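Local coordinates for tyrosine specific protein phosphatase, putative (Trypanosoma brucei, PDB 3M4U) that acts as a protein tyrosine phosphatase that dephosphorylates the nucleolar protein NOPP44/46 and serves as a life cycle switch of the parasite, at residues V115-M120 / L213-N218; M120-R125 / L130-Y135; H200-S205 / Y280-M285; T238-Y243 / A264-K269. All blocks are in the same frame, centred on the assembly; numbering follows the deposited sequence.

The four contacts run from the central sheet to the helical side of one phosphatase domain. Contacts 1 and 2 share Met120, and Val118 CG1 of contact 1 packs on Tyr135 OH of contact 2 at 3.7 Å. Contact 4 adjoins contact 1 through Leu213 CD2 and Tyr243 N, 3.3 Å apart, and contact 3 through Val282 CG1 and Thr238 CG2, 3.7 Å apart. Contacts 2 and 3 do not touch; their nearest atoms are about 5 Å apart. Around the active site, contact 3 holds the end of the WPD loop, and contact 4 lies on the helix that leaves the P-loop. The Thr122 side chain of contact 2 lies about 5 Å from a bound phosphate ion, probably from the crystallisation solution.

Contact 1: V115-M120 / L213-N218; sequences VDLVVM and LSVIKN
Leu117 and Val215 make the closest touch between strand 117-120 and helix 206-217. Leu117 CD2 meets Val215 CG1 at 3.9 Å. The same methyl lies 4.0 Å from Val215 O, so it rests against the helix backbone as well. The two side chains meet at an angle. Val119 takes part more loosely, with CG2 at 4.5 Å from Ile216 CG1. The side-chain touches are apolar.

The torsions explain the reach. Leu117 CG stands opposite its own backbone N (chi1 -178°), which sends the branch out from the strand to the helix. Val215 CG1 takes the equivalent place on its residue and comes forward to meet it. The CB of Ile216 does not point at the strand, but the end of its side chain comes nearer. The backbones stay well separated: Leu117 CA and Ile216 CA are 8.2 Å apart. The axes of the two short segments approach to 10.4 Å and run nearly antiparallel, at 163°.

Further out, Asp116 OD2 is hydrogen-bonded to Thr221 OG1, just beyond the end of the helix. Leu117 and Val119 are held in the sheet by backbone bonds to Leu226. Ile216 packs on Ile225 as well, and on Leu239 and Tyr243 of helix 234-250. Helix 206-217 thus lies against strands 117-120 and 225-228 of the central sheet, with helix 234-250 beside it.

Contact 2: M120-R125 / L130-Y135; sequences MLTKLR and LKAERY
Leu124 turns its CG away from its own carbonyl carbon (chi1 -66°), and the branch reaches the side chain and backbone of Arg134. CD1 meets Arg134 CB at 3.6 Å, and CD2 lies 3.3 Å from Arg134 N. Thr122 has OG1 opposite its backbone N (chi1 -171°). This puts CG2 between the backbone N and the carbonyl carbon, where it faces Ala132 CB at 4.0 Å. OG1 bonds to Lys123 O on a lone pair in the carbonyl plane.

One backbone oxygen ties the two segments together. Leu124 O accepts from Lys131 N at 2.8 Å and from Ala132 N at 2.9 Å. Both donors come from the same face of the carbonyl plane. Two successive N-H groups on one opposing oxygen resemble the bonding of a classic beta bulge. It adjoins the antiparallel, non-hydrogen-bonded pair Arg125 and Leu130. The hairpin corresponds to the E-loop of tyrosine phosphatases. Consistent with this, Lys131 NZ forms a salt bridge with Asp199 of the WPD sequence.

The backbone of Leu130 lies over one face of the Arg125 guanidinium, whose NH2 is hydrogen-bonded to Gly128 O. Beyond Ala132, the extended Met120 side chain brings CE to Ala132 CB at 3.7 Å. Its SD makes an oblique Met-aromatic contact with the Tyr135 ring, 5.3 Å from the centroid. Tyr135 OH is hydrogen-bonded to His228 NE2.

Contact 3: H200-S205 / Y280-M285; sequences HGVPES and YAVIYM
Val202 and Pro203 meet Val282 through aliphatic carbons, and Phe209 of helix 206-217 touches both Pro203 and Val282. The flat groups of the helix segment, Tyr280 and Tyr284, lie on the other side of helix 277-290. There Tyr284 CD2 sits 4.2 Å above one face of the Tyr280 ring, displaced toward its rim. In return, Tyr280 CE2 comes to the edge of the Tyr284 ring, in its plane. Both hydroxyls are hydrogen-bonded to Glu24 OE1, which ties the pair to helix 14-31.

Toward the loop, one methyl of the helix, Val282 CG2, carries the contact. It meets Val202 CG1 at 3.4 Å, a tight approach for two methyls. The same CG2 is 4.0 Å from Val202 CB and 4.0 Å from Pro203 CD. It therefore touches both loop residues, meeting Val202 at a slant and the CD corner of Pro203 end-on. The first torsion of Val282 (chi1 161°) places CG1 opposite its backbone N, while CG2 stands opposite the carbonyl carbon and faces the loop. The joint is small and lies near the surface.

Polar bonds hold the loop on either side of this joint. Gly201 O is bonded to Gln279 NE2 of the same helix and to Trp197 NE1. After Pro203, the N of Glu204 is hydrogen-bonded to Tyr194 OH, and Ser205 is the N-cap of helix 206-217. Trp197 and Asp199 belong to the WPD loop of the tyrosine phosphatase family, the mobile segment that closes over the active site. Residues 200-205 continue from it, and the contact packs its far end against helix 277-290.

Contact 4: T238-Y243 / A264-K269; sequences TLIGAY and AAMKQK
Helix 234-250, whose start is the end of the phosphate-binding P-loop signature of tyrosine phosphatases, packs here on helix 258-269. The meeting is buried, and from segment 264-269 the Met266 side chain alone reaches across to segment 238-243. Its CB points to the opposing helix. The chain stays extended through chi2 and then bends at chi3 (-49°), so the sulfur and the terminal methyl lie along the surface of the other helix.

Met266 SD reaches the helix backbone, 3.5 Å from Gly241 N, in a van der Waals contact. It also touches Ile240, with CG2 at 3.7 Å. CG2 stands opposite the Ile240 backbone N, and the Ile240 side chain crosses the methionine. Gly241 has no side chain, and this lets the sulfur and methyl come up against its main chain. The two helix backbones remain apart, with 7.7 Å between Gly241 CA and Met266 CA.

Other faces of helix 234-250 are covered as well. Thr238 and Ala242 pack on helix 277-290, while Leu239 and Tyr243 turn to helix 206-217. At the end of the Met266 side chain, CE settles 3.7 Å from Gly241 CA.

Contact 1: V115-M120 / L213-N218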
loop_
_atom_site.group_PDB
_atom_site.type_symbol
_atom_site.label_atom_id
_atom_site.label_comp_id
_atom_site.label_asym_id
_atom_site.label_seq_id
_atom_site.Cartn_x
_atom_site.Cartn_y
_atom_site.Cartn_z
ATOM N N VAL A 115 1.779 -4.816 -14.276
ATOM C CA VAL A 115 1.335 -5.058 -12.914
ATOM C C VAL A 115 -0.044 -5.724 -12.973
ATOM O O VAL A 115 -0.960 -5.206 -13.614
ATOM C CB VAL A 115 1.304 -3.731 -12.119
ATOM C CG1 VAL A 115 0.610 -3.917 -10.788
ATOM C CG2 VAL A 115 2.724 -3.201 -11.936
ATOM N N ASP A 116 -0.175 -6.891 -12.339
ATOM C CA ASP A 116 -1.425 -7.665 -12.406
ATOM C C ASP A 116 -2.409 -7.275 -11.305
ATOM O O ASP A 116 -3.629 -7.317 -11.499
ATOM C CB ASP A 116 -1.139 -9.168 -12.350
ATOM C CG ASP A 116 -0.276 -9.646 -13.511
ATOM O OD1 ASP A 116 -0.554 -9.254 -14.673
ATOM O OD2 ASP A 116 0.684 -10.409 -13.257
ATOM N N LEU A 117 -1.869 -6.878 -10.155
ATOM C CA LEU A 117 -2.706 -6.503 -9.030
ATOM C C LEU A 117 -2.360 -5.119 -8.480
ATOM O O LEU A 117 -1.192 -4.799 -8.254
ATOM C CB LEU A 117 -2.601 -7.552 -7.923
ATOM C CG LEU A 117 -3.456 -7.334 -6.674
ATOM C CD1 LEU A 117 -4.944 -7.259 -7.028
ATOM C CD2 LEU A 117 -3.192 -8.434 -5.657
ATOM N N VAL A 118 -3.398 -4.310 -8.286
ATOM C CA VAL A 118 -3.312 -3.027 -7.588
ATOM C C VAL A 118 -4.250 -3.011 -6.393
ATOM O O VAL A 118 -5.446 -3.242 -6.552
ATOM C CB VAL A 118 -3.749 -1.876 -8.487
ATOM C CG1 VAL A 118 -4.138 -0.667 -7.626
ATOM C CG2 VAL A 118 -2.642 -1.549 -9.487
ATOM N N VAL A 119 -3.715 -2.740 -5.202
ATOM C CA VAL A 119 -4.537 -2.635 -3.993
ATOM C C VAL A 119 -4.614 -1.186 -3.498
ATOM O O VAL A 119 -3.579 -0.522 -3.331
ATOM C CB VAL A 119 -4.024 -3.581 -2.857
ATOM C CG1 VAL A 119 -4.995 -3.590 -1.671
ATOM C CG2 VAL A 119 -3.836 -5.010 -3.382
ATOM N N MET A 120 -5.842 -0.700 -3.298
ATOM C CA MET A 120 -6.107 0.687 -2.891
ATOM C C MET A 120 -6.785 0.715 -1.518
ATOM O O MET A 120 -7.897 0.174 -1.351
ATOM C CB MET A 120 -7.005 1.377 -3.926
ATOM C CG MET A 120 -7.503 2.785 -3.562
ATOM S SD MET A 120 -8.377 3.547 -4.957
ATOM C CE MET A 120 -8.760 5.193 -4.354
ATOM N N LEU A 213 -5.038 -9.715 2.745
ATOM C CA LEU A 213 -3.805 -10.476 2.857
ATOM C C LEU A 213 -3.913 -11.720 2.013
ATOM O O LEU A 213 -2.949 -12.125 1.372
ATOM C CB LEU A 213 -3.542 -10.835 4.313
ATOM C CG LEU A 213 -3.141 -9.612 5.131
ATOM C CD1 LEU A 213 -3.370 -9.816 6.634
ATOM C CD2 LEU A 213 -1.681 -9.217 4.829
ATOM N N SER A 214 -5.105 -12.312 1.993
ATOM C CA SER A 214 -5.344 -13.542 1.245
ATOM C C SER A 214 -5.271 -13.282 -0.263
ATOM O O SER A 214 -4.695 -14.064 -1.029
ATOM C CB SER A 214 -6.698 -14.160 1.644
ATOM O OG SER A 214 -7.171 -15.059 0.645
ATOM N N VAL A 215 -5.863 -12.173 -0.685
ATOM C CA VAL A 215 -5.799 -11.770 -2.076
ATOM C C VAL A 215 -4.363 -11.523 -2.530
ATOM O O VAL A 215 -4.003 -11.829 -3.667
ATOM C CB VAL A 215 -6.609 -10.504 -2.311
ATOM C CG1 VAL A 215 -6.176 -9.830 -3.621
ATOM C CG2 VAL A 215 -8.091 -10.828 -2.297
ATOM N N ILE A 216 -3.529 -10.977 -1.655
ATOM C CA ILE A 216 -2.127 -10.791 -2.035
ATOM C C ILE A 216 -1.380 -12.127 -2.145
ATOM O O ILE A 216 -0.685 -12.379 -3.124
ATOM C CB ILE A 216 -1.381 -9.834 -1.079
ATOM C CG1 ILE A 216 -1.953 -8.422 -1.199
ATOM C CG2 ILE A 216 0.107 -9.819 -1.396
ATOM C CD1 ILE A 216 -1.390 -7.461 -0.188
ATOM N N LYS A 217 -1.543 -12.977 -1.136
ATOM C CA LYS A 217 -0.841 -14.253 -1.074
ATOM C C LYS A 217 -1.211 -15.181 -2.227
ATOM O O LYS A 217 -0.353 -15.883 -2.770
ATOM C CB LYS A 217 -1.108 -14.937 0.272
ATOM C CG LYS A 217 -0.536 -16.332 0.384
ATOM C CD LYS A 217 -0.488 -16.805 1.839
ATOM C CE LYS A 217 -0.317 -18.324 1.920
ATOM N NZ LYS A 217 0.710 -18.828 0.952
ATOM N N ASN A 218 -2.485 -15.159 -2.610
ATOM C CA ASN A 218 -2.991 -16.047 -3.653
ATOM C C ASN A 218 -2.872 -15.500 -5.085
ATOM O O ASN A 218 -3.410 -16.081 -6.039
ATOM C CB ASN A 218 -4.436 -16.437 -3.341
ATOM C CG ASN A 218 -4.550 -17.261 -2.060
ATOM O OD1 ASN A 218 -3.588 -17.910 -1.640
ATOM N ND2 ASN A 218 -5.723 -17.228 -1.430
#

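Contact 2: M120-R125 / L130-Y135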
loop_
_atom_site.group_PDB
_atom_site.type_symbol
_atom_site.label_atom_id
_atom_site.label_comp_id
_atom_site.label_asym_id
_atom_site.label_seq_id
_atom_site.Cartn_x
_atom_site.Cartn_y
_atom_site.Cartn_z
ATOM N N MET A 120 -5.842 -0.700 -3.298
ATOM C CA MET A 120 -6.107 0.687 -2.891
ATOM C C MET A 120 -6.785 0.715 -1.518
ATOM O O MET A 120 -7.897 0.174 -1.351
ATOM C CB MET A 120 -7.005 1.377 -3.926
ATOM C CG MET A 120 -7.503 2.785 -3.562
ATOM S SD MET A 120 -8.377 3.547 -4.957
ATOM C CE MET A 120 -8.760 5.193 -4.354
ATOM N N LEU A 121 -6.121 1.345 -0.543
ATOM C CA LEU A 121 -6.557 1.274 0.854
ATOM C C LEU A 121 -7.289 2.523 1.294
ATOM O O LEU A 121 -7.453 2.794 2.498
ATOM C CB LEU A 121 -5.367 0.997 1.775
ATOM C CG LEU A 121 -4.620 -0.260 1.342
ATOM C CD1 LEU A 121 -3.307 -0.418 2.089
ATOM C CD2 LEU A 121 -5.519 -1.487 1.526
ATOM N N THR A 122 -7.750 3.283 0.310
ATOM C CA THR A 122 -8.427 4.530 0.627
ATOM C C THR A 122 -9.692 4.769 -0.178
ATOM O O THR A 122 -9.865 4.220 -1.275
ATOM C CB THR A 122 -7.486 5.741 0.413
ATOM O OG1 THR A 122 -8.112 6.928 0.921
ATOM C CG2 THR A 122 -7.152 5.912 -1.087
ATOM N N LYS A 123 -10.570 5.598 0.382
ATOM C CA LYS A 123 -11.665 6.191 -0.366
ATOM C C LYS A 123 -11.164 7.401 -1.155
ATOM O O LYS A 123 -10.098 7.945 -0.853
ATOM C CB LYS A 123 -12.764 6.617 0.598
ATOM C CG LYS A 123 -13.248 5.465 1.466
ATOM C CD LYS A 123 -14.711 5.619 1.822
ATOM C CE LYS A 123 -14.908 6.661 2.900
ATOM N NZ LYS A 123 -16.279 6.581 3.465
ATOM N N LEU A 124 -11.929 7.812 -2.164
ATOM C CA LEU A 124 -11.637 9.030 -2.909
ATOM C C LEU A 124 -11.644 10.248 -1.984
ATOM O O LEU A 124 -10.761 11.104 -2.089
ATOM C CB LEU A 124 -12.629 9.203 -4.057
ATOM C CG LEU A 124 -12.531 8.138 -5.158
ATOM C CD1 LEU A 124 -13.612 8.371 -6.198
ATOM C CD2 LEU A 124 -11.130 8.115 -5.824
ATOM N N ARG A 125 -12.635 10.304 -1.084
ATOM C CA ARG A 125 -12.726 11.311 -0.025
ATOM C C ARG A 125 -13.321 10.724 1.264
ATOM O O ARG A 125 -14.315 9.981 1.216
ATOM C CB ARG A 125 -13.621 12.482 -0.434
ATOM C CG ARG A 125 -13.753 12.730 -1.909
ATOM C CD ARG A 125 -14.715 13.915 -2.200
ATOM N NE ARG A 125 -14.283 15.162 -1.569
ATOM C CZ ARG A 125 -13.675 16.168 -2.203
ATOM N NH1 ARG A 125 -13.425 16.099 -3.505
ATOM N NH2 ARG A 125 -13.326 17.257 -1.528
ATOM N N LEU A 130 -10.363 15.445 0.382
ATOM C CA LEU A 130 -9.862 14.821 -0.846
ATOM C C LEU A 130 -8.680 13.907 -0.514
ATOM O O LEU A 130 -7.740 14.323 0.158
ATOM C CB LEU A 130 -9.424 15.889 -1.856
ATOM C CG LEU A 130 -8.819 15.350 -3.153
ATOM C CD1 LEU A 130 -9.839 14.434 -3.863
ATOM C CD2 LEU A 130 -8.324 16.476 -4.085
ATOM N N LYS A 131 -8.739 12.664 -0.973
ATOM C CA LYS A 131 -7.732 11.680 -0.628
ATOM C C LYS A 131 -7.131 11.060 -1.883
ATOM O O LYS A 131 -5.927 10.780 -1.933
ATOM C CB LYS A 131 -8.340 10.589 0.261
ATOM C CG LYS A 131 -8.842 11.087 1.613
ATOM C CD LYS A 131 -7.675 11.376 2.554
ATOM C CE LYS A 131 -8.144 11.885 3.894
ATOM N NZ LYS A 131 -7.018 12.224 4.838
ATOM N N ALA A 132 -7.963 10.872 -2.906
ATOM C CA ALA A 132 -7.534 10.160 -4.105
ATOM C C ALA A 132 -8.317 10.583 -5.326
ATOM O O ALA A 132 -9.336 11.263 -5.231
ATOM C CB ALA A 132 -7.633 8.644 -3.908
ATOM N N GLU A 133 -7.818 10.173 -6.482
ATOM C CA GLU A 133 -8.419 10.558 -7.749
ATOM C C GLU A 133 -8.876 9.294 -8.445
ATOM O O GLU A 133 -8.088 8.372 -8.657
ATOM C CB GLU A 133 -7.392 11.308 -8.612
ATOM C CG GLU A 133 -7.920 11.814 -9.954
ATOM C CD GLU A 133 -8.912 12.982 -9.824
ATOM O OE1 GLU A 133 -8.927 13.672 -8.776
ATOM O OE2 GLU A 133 -9.673 13.215 -10.790
ATOM N N ARG A 134 -10.148 9.251 -8.810
ATOM C CA ARG A 134 -10.709 8.072 -9.455
ATOM C C ARG A 134 -10.084 7.829 -10.837
ATOM O O ARG A 134 -9.958 8.750 -11.654
ATOM C CB ARG A 134 -12.219 8.229 -9.552
ATOM C CG ARG A 134 -12.943 7.016 -10.055
ATOM C CD ARG A 134 -14.382 7.363 -10.363
ATOM N NE ARG A 134 -14.567 7.212 -11.794
ATOM C CZ ARG A 134 -15.282 8.019 -12.562
ATOM N NH1 ARG A 134 -15.927 9.052 -12.043
ATOM N NH2 ARG A 134 -15.347 7.773 -13.855
ATOM N N TYR A 135 -9.665 6.598 -11.085
ATOM C CA TYR A 135 -9.027 6.246 -12.352
ATOM C C TYR A 135 -9.689 5.018 -12.938
ATOM O O TYR A 135 -9.101 4.321 -13.746
ATOM C CB TYR A 135 -7.523 5.967 -12.170
ATOM C CG TYR A 135 -7.174 5.007 -11.031
ATOM C CD1 TYR A 135 -7.060 3.635 -11.252
ATOM C CD2 TYR A 135 -6.941 5.484 -9.736
ATOM C CE1 TYR A 135 -6.721 2.763 -10.232
ATOM C CE2 TYR A 135 -6.607 4.616 -8.694
ATOM C CZ TYR A 135 -6.507 3.259 -8.948
ATOM O OH TYR A 135 -6.183 2.401 -7.916
#

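Contact 3: H200-S205 / Y280-M285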
loop_
_atom_site.group_PDB
_atom_site.type_symbol
_atom_site.label_atom_id
_atom_site.label_comp_id
_atom_site.label_asym_id
_atom_site.label_seq_id
_atom_site.Cartn_x
_atom_site.Cartn_y
_atom_site.Cartn_z
ATOM N N HIS A 200 -4.757 7.444 8.562
ATOM C CA HIS A 200 -4.156 7.505 9.891
ATOM C C HIS A 200 -4.759 6.509 10.877
ATOM O O HIS A 200 -4.407 6.519 12.050
ATOM C CB HIS A 200 -4.238 8.924 10.459
ATOM C CG HIS A 200 -3.906 9.984 9.459
ATOM N ND1 HIS A 200 -2.632 10.158 8.957
ATOM C CD2 HIS A 200 -4.680 10.919 8.865
ATOM C CE1 HIS A 200 -2.638 11.162 8.099
ATOM N NE2 HIS A 200 -3.867 11.639 8.020
ATOM N N GLY A 201 -5.661 5.649 10.403
ATOM C CA GLY A 201 -6.377 4.731 11.281
ATOM C C GLY A 201 -6.117 3.252 11.030
ATOM O O GLY A 201 -5.109 2.877 10.409
ATOM N N VAL A 202 -7.035 2.416 11.522
ATOM C CA VAL A 202 -6.899 0.961 11.466
ATOM C C VAL A 202 -8.110 0.332 10.765
ATOM O O VAL A 202 -9.201 0.920 10.755
ATOM C CB VAL A 202 -6.792 0.359 12.892
ATOM C CG1 VAL A 202 -5.420 0.616 13.505
ATOM C CG2 VAL A 202 -7.891 0.929 13.784
ATOM N N PRO A 203 -7.926 -0.869 10.186
ATOM C CA PRO A 203 -9.009 -1.574 9.505
ATOM C C PRO A 203 -10.226 -1.717 10.405
ATOM O O PRO A 203 -10.070 -1.964 11.607
ATOM C CB PRO A 203 -8.394 -2.946 9.210
ATOM C CG PRO A 203 -6.937 -2.681 9.099
ATOM C CD PRO A 203 -6.669 -1.639 10.152
ATOM N N GLU A 204 -11.411 -1.553 9.817
ATOM C CA GLU A 204 -12.676 -1.586 10.548
ATOM C C GLU A 204 -13.223 -2.999 10.769
ATOM O O GLU A 204 -14.277 -3.173 11.385
ATOM C CB GLU A 204 -13.723 -0.702 9.856
ATOM C CG GLU A 204 -13.506 0.785 10.119
ATOM C CD GLU A 204 -14.328 1.706 9.212
ATOM O OE1 GLU A 204 -14.186 2.948 9.351
ATOM O OE2 GLU A 204 -15.121 1.201 8.380
ATOM N N SER A 205 -12.507 -4.003 10.266
ATOM C CA SER A 205 -12.871 -5.404 10.485
ATOM C C SER A 205 -11.689 -6.315 10.171
ATOM O O SER A 205 -11.034 -6.180 9.116
ATOM C CB SER A 205 -14.086 -5.798 9.639
ATOM O OG SER A 205 -13.730 -6.578 8.506
ATOM N N TYR A 280 0.998 0.150 13.732
ATOM C CA TYR A 280 2.073 -0.745 14.125
ATOM C C TYR A 280 1.474 -1.899 14.891
ATOM O O TYR A 280 1.828 -3.054 14.668
ATOM C CB TYR A 280 3.077 0.003 15.012
ATOM C CG TYR A 280 4.351 -0.762 15.346
ATOM C CD1 TYR A 280 5.124 -1.337 14.337
ATOM C CD2 TYR A 280 4.797 -0.887 16.668
ATOM C CE1 TYR A 280 6.284 -2.025 14.624
ATOM C CE2 TYR A 280 5.972 -1.576 16.966
ATOM C CZ TYR A 280 6.708 -2.144 15.936
ATOM O OH TYR A 280 7.872 -2.832 16.196
ATOM N N ALA A 281 0.546 -1.578 15.785
ATOM C CA ALA A 281 -0.128 -2.581 16.603
ATOM C C ALA A 281 -0.876 -3.625 15.765
ATOM O O ALA A 281 -0.835 -4.822 16.064
ATOM C CB ALA A 281 -1.071 -1.910 17.573
ATOM N N VAL A 282 -1.561 -3.167 14.721
ATOM C CA VAL A 282 -2.268 -4.071 13.817
ATOM C C VAL A 282 -1.361 -5.209 13.331
ATOM O O VAL A 282 -1.752 -6.382 13.339
ATOM C CB VAL A 282 -2.870 -3.285 12.623
ATOM C CG1 VAL A 282 -3.205 -4.201 11.444
ATOM C CG2 VAL A 282 -4.089 -2.518 13.078
ATOM N N ILE A 283 -0.137 -4.866 12.938
ATOM C CA ILE A 283 0.815 -5.875 12.464
ATOM C C ILE A 283 1.115 -6.923 13.542
ATOM O O ILE A 283 1.129 -8.127 13.257
ATOM C CB ILE A 283 2.131 -5.234 11.948
ATOM C CG1 ILE A 283 1.811 -4.121 10.952
ATOM C CG2 ILE A 283 3.015 -6.267 11.266
ATOM C CD1 ILE A 283 3.025 -3.361 10.510
ATOM N N TYR A 284 1.347 -6.468 14.773
ATOM C CA TYR A 284 1.585 -7.389 15.886
ATOM C C TYR A 284 0.371 -8.250 16.127
ATOM O O TYR A 284 0.486 -9.439 16.395
ATOM C CB TYR A 284 1.914 -6.637 17.178
ATOM C CG TYR A 284 3.385 -6.487 17.457
ATOM C CD1 TYR A 284 4.176 -7.599 17.731
ATOM C CD2 TYR A 284 3.991 -5.233 17.440
ATOM C CE1 TYR A 284 5.548 -7.466 17.981
ATOM C CE2 TYR A 284 5.349 -5.087 17.699
ATOM C CZ TYR A 284 6.120 -6.209 17.980
ATOM O OH TYR A 284 7.469 -6.071 18.237
ATOM N N MET A 285 -0.800 -7.637 16.019
ATOM C CA MET A 285 -2.034 -8.324 16.318
ATOM C C MET A 285 -2.359 -9.347 15.249
ATOM O O MET A 285 -3.103 -10.287 15.494
ATOM C CB MET A 285 -3.175 -7.332 16.437
ATOM C CG MET A 285 -3.132 -6.444 17.660
ATOM S SD MET A 285 -4.574 -5.350 17.604
ATOM C CE MET A 285 -4.268 -4.297 19.026
#

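Contact 4: T238-Y243 / A264-K269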
loop_
_atom_site.group_PDB
_atom_site.type_symbol
_atom_site.label_atom_id
_atom_site.label_comp_id
_atom_site.label_asym_id
_atom_site.label_seq_id
_atom_site.Cartn_x
_atom_site.Cartn_y
_atom_site.Cartn_z
ATOM N N THR A 238 1.338 -0.739 6.616
ATOM C CA THR A 238 0.715 -1.656 7.571
ATOM C C THR A 238 0.372 -2.982 6.903
ATOM O O THR A 238 0.703 -4.039 7.431
ATOM C CB THR A 238 -0.537 -1.069 8.217
ATOM O OG1 THR A 238 -0.171 0.074 8.994
ATOM C CG2 THR A 238 -1.211 -2.111 9.130
ATOM N N LEU A 239 -0.252 -2.906 5.724
ATOM C CA LEU A 239 -0.688 -4.080 4.947
ATOM C C LEU A 239 0.471 -4.923 4.462
ATOM O O LEU A 239 0.445 -6.155 4.564
ATOM C CB LEU A 239 -1.530 -3.654 3.732
ATOM C CG LEU A 239 -2.013 -4.829 2.870
ATOM C CD1 LEU A 239 -2.875 -5.805 3.678
ATOM C CD2 LEU A 239 -2.759 -4.356 1.623
ATOM N N ILE A 240 1.484 -4.247 3.924
ATOM C CA ILE A 240 2.672 -4.912 3.420
ATOM C C ILE A 240 3.401 -5.574 4.590
ATOM O O ILE A 240 3.750 -6.765 4.528
ATOM C CB ILE A 240 3.592 -3.935 2.648
ATOM C CG1 ILE A 240 2.914 -3.478 1.348
ATOM C CG2 ILE A 240 4.927 -4.579 2.322
ATOM C CD1 ILE A 240 3.798 -2.609 0.457
ATOM N N GLY A 241 3.603 -4.813 5.662
ATOM C CA GLY A 241 4.132 -5.366 6.904
ATOM C C GLY A 241 3.410 -6.620 7.415
ATOM O O GLY A 241 4.054 -7.616 7.728
ATOM N N ALA A 242 2.083 -6.577 7.513
ATOM C CA ALA A 242 1.322 -7.739 7.958
ATOM C C ALA A 242 1.538 -8.953 7.044
ATOM O O ALA A 242 1.741 -10.066 7.526
ATOM C CB ALA A 242 -0.170 -7.399 8.068
ATOM N N TYR A 243 1.502 -8.747 5.731
ATOM C CA TYR A 243 1.775 -9.837 4.794
ATOM C C TYR A 243 3.122 -10.486 5.075
ATOM O O TYR A 243 3.229 -11.704 5.126
ATOM C CB TYR A 243 1.742 -9.328 3.351
ATOM C CG TYR A 243 2.327 -10.288 2.325
ATOM C CD1 TYR A 243 1.540 -11.273 1.728
ATOM C CD2 TYR A 243 3.663 -10.203 1.951
ATOM C CE1 TYR A 243 2.071 -12.149 0.786
ATOM C CE2 TYR A 243 4.200 -11.070 1.019
ATOM C CZ TYR A 243 3.403 -12.041 0.437
ATOM O OH TYR A 243 3.944 -12.905 -0.496
ATOM N N ALA A 264 11.200 -1.726 10.218
ATOM C CA ALA A 264 12.458 -0.989 10.052
ATOM C C ALA A 264 12.944 -1.036 8.606
ATOM O O ALA A 264 13.401 -0.032 8.061
ATOM C CB ALA A 264 13.536 -1.546 10.982
ATOM N N ALA A 265 12.850 -2.211 7.996
ATOM C CA ALA A 265 13.274 -2.386 6.618
ATOM C C ALA A 265 12.359 -1.598 5.700
ATOM O O ALA A 265 12.824 -0.997 4.731
ATOM C CB ALA A 265 13.269 -3.850 6.244
ATOM N N MET A 266 11.061 -1.583 6.013
ATOM C CA MET A 266 10.111 -0.805 5.216
ATOM C C MET A 266 10.397 0.694 5.287
ATOM O O MET A 266 10.421 1.383 4.259
ATOM C CB MET A 266 8.651 -1.104 5.594
ATOM C CG MET A 266 8.098 -2.382 4.953
ATOM S SD MET A 266 6.321 -2.592 5.179
ATOM C CE MET A 266 6.146 -2.290 6.946
ATOM N N LYS A 267 10.620 1.195 6.496
ATOM C CA LYS A 267 10.886 2.618 6.679
ATOM C C LYS A 267 12.172 3.045 5.962
ATOM O O LYS A 267 12.300 4.185 5.516
ATOM C CB LYS A 267 10.955 2.951 8.162
ATOM C CG LYS A 267 9.600 2.920 8.836
ATOM C CD LYS A 267 9.689 3.272 10.301
ATOM C CE LYS A 267 8.323 3.609 10.883
ATOM N NZ LYS A 267 7.724 4.794 10.228
ATOM N N GLN A 268 13.106 2.109 5.836
ATOM C CA GLN A 268 14.363 2.352 5.142
ATOM C C GLN A 268 14.141 2.493 3.628
ATOM O O GLN A 268 14.869 3.224 2.945
ATOM C CB GLN A 268 15.338 1.203 5.429
ATOM C CG GLN A 268 16.795 1.539 5.168
ATOM C CD GLN A 268 17.249 1.172 3.766
ATOM O OE1 GLN A 268 16.682 0.280 3.133
ATOM N NE2 GLN A 268 18.287 1.854 3.277
ATOM N N LYS A 269 13.137 1.791 3.111
ATOM C CA LYS A 269 12.890 1.768 1.673
ATOM C C LYS A 269 11.972 2.897 1.198
ATOM O O LYS A 269 12.040 3.333 0.044
ATOM C CB LYS A 269 12.317 0.417 1.267
ATOM C CG LYS A 269 13.199 -0.748 1.630
ATOM C CD LYS A 269 12.544 -2.042 1.209
ATOM C CE LYS A 269 13.406 -3.239 1.554
ATOM N NZ LYS A 269 14.574 -3.348 0.634
#